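Local coordinates for SLH domain-containing protein (Pseudoflavonifractor capillosus, PDB 4OJU) that is of unknown function but carries BspA-type leucine-rich repeats that probably serve in protein binding, and S-layer homology domains that may tether it to the cell surface, at residues 28-31 against 32-35. Residues are numbered along the deposited sequence; the frame is centred on the assembly and turned at random.
Sequences RYDE and SLAG
D30 and L33 close the first of two overlapping turns that follow strand 24-29: L33 N donates to D30 O at 3.0 Å, with an N-H...O angle of 157°. The next turn follows one residue on, where A34 N reaches E31 O at 3.2 Å and 160°. The backbone angles of E31, S32 and L33 fit successive type I turns, making a short 3-10 segment that carries the chain toward strand 38-40.

The D30 side chain lies beside the start of this turn. A chi1 of -176° sets the D30 carboxylate beside its own carbonyl carbon, where OD1 accepts the S32 hydroxyl at OG, 2.6 Å away and above the carboxylate plane, and more weakly S32 N at 3.1 Å; the weak bond closes an Asx turn. The other oxygen, OD2, meets R28 NH2 at 3.0 Å in a salt bridge that lies in the guanidinium plane but comes from above the carboxylate. R28 is modelled in two conformers, so this bridge may be only partly occupied. L33 crosses the D30 side chain, its CD1 3.6 Å from OD2.

Elsewhere on the turn, the hydroxyl end of the Y29 ring comes close to A34, whose CB lies obliquely to the ring, 3.1 Å from Y29 OH and 3.8 Å from CZ. Buried Y29 also stacks on F63, joining the end of strand 24-29 to the region of the leucine-rich repeats.

Replacing D30 by an alanine removes the carboxylate shared by R28 and S32, which is likely to leave the S32 hydroxyl free to turn, deprive R28 of this anionic mate and lose the weak Asx bond. Two backbone bonds thus set the turn, a partly exposed carboxylate joins its start to S32 and R28, and a buried tyrosine's hydroxyl packs against A34 at its end.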
loop_
_atom_site.group_PDB
_atom_site.type_symbol
_atom_site.label_atom_id
_atom_site.label_comp_id
_atom_site.label_asym_id
_atom_site.label_seq_id
_atom_site.Cartn_x
_atom_site.Cartn_y
_atom_site.Cartn_z
ATOM N N ARG A 28 14.001 23.085 8.559
ATOM C CA ARG A 28 12.611 23.307 8.962
ATOM C C ARG A 28 11.902 24.373 8.130
ATOM O O ARG A 28 12.497 25.388 7.781
ATOM C CB ARG A 28 12.562 23.730 10.452
ATOM C CG ARG A 28 11.157 23.610 11.065
ATOM C CD ARG A 28 11.034 24.208 12.463
ATOM N NE ARG A 28 10.521 25.584 12.526
ATOM C CZ ARG A 28 11.191 26.629 13.021
ATOM N NH1 ARG A 28 12.419 26.473 13.500
ATOM N NH2 ARG A 28 10.640 27.833 13.033
ATOM N N TYR A 29 10.601 24.146 7.874
ATOM C CA TYR A 29 9.703 25.078 7.216
ATOM C C TYR A 29 8.672 25.495 8.254
ATOM O O TYR A 29 7.967 24.642 8.798
ATOM C CB TYR A 29 9.044 24.451 5.999
ATOM C CG TYR A 29 8.077 25.369 5.286
ATOM C CD1 TYR A 29 8.533 26.322 4.373
ATOM C CD2 TYR A 29 6.705 25.237 5.464
ATOM C CE1 TYR A 29 7.644 27.102 3.637
ATOM C CE2 TYR A 29 5.804 26.033 4.758
ATOM C CZ TYR A 29 6.278 26.943 3.822
ATOM O OH TYR A 29 5.398 27.694 3.082
ATOM N N ASP A 30 8.603 26.792 8.534
ATOM C CA ASP A 30 7.677 27.319 9.522
ATOM C C ASP A 30 6.529 27.997 8.787
ATOM O O ASP A 30 6.673 29.112 8.296
ATOM C CB ASP A 30 8.387 28.287 10.487
ATOM C CG ASP A 30 7.535 28.838 11.625
ATOM O OD1 ASP A 30 6.286 28.704 11.565
ATOM O OD2 ASP A 30 8.114 29.393 12.579
ATOM N N GLU A 31 5.386 27.330 8.776
ATOM C CA GLU A 31 4.141 27.781 8.157
ATOM C C GLU A 31 3.750 29.182 8.492
ATOM O O GLU A 31 3.232 29.899 7.633
ATOM C CB GLU A 31 2.995 26.920 8.689
ATOM C CG GLU A 31 2.553 25.843 7.758
ATOM C CD GLU A 31 1.429 25.064 8.395
ATOM O OE1 GLU A 31 0.535 25.676 9.021
ATOM O OE2 GLU A 31 1.478 23.824 8.314
ATOM N N SER A 32 3.849 29.519 9.789
ATOM C CA SER A 32 3.400 30.804 10.323
ATOM C C SER A 32 4.211 31.963 9.757
ATOM O O SER A 32 3.770 33.109 9.839
ATOM C CB SER A 32 3.461 30.801 11.849
ATOM O OG SER A 32 4.793 30.753 12.336
ATOM N N LEU A 33 5.381 31.676 9.155
ATOM C CA LEU A 33 6.217 32.739 8.607
ATOM C C LEU A 33 6.157 32.802 7.077
ATOM O O LEU A 33 6.769 33.688 6.475
ATOM C CB LEU A 33 7.680 32.567 9.070
ATOM C CG LEU A 33 7.964 32.686 10.577
ATOM C CD1 LEU A 33 9.388 32.288 10.886
ATOM C CD2 LEU A 33 7.698 34.114 11.084
ATOM N N ALA A 34 5.419 31.886 6.445
ATOM C CA ALA A 34 5.344 31.826 4.981
ATOM C C ALA A 34 4.372 32.848 4.396
ATOM O O ALA A 34 3.330 33.120 4.998
ATOM C CB ALA A 34 4.936 30.434 4.539
ATOM N N GLY A 35 4.710 33.346 3.204
ATOM C CA GLY A 35 3.913 34.301 2.437
ATOM C C GLY A 35 2.803 33.644 1.637
ATOM O O GLY A 35 1.804 34.286 1.303
#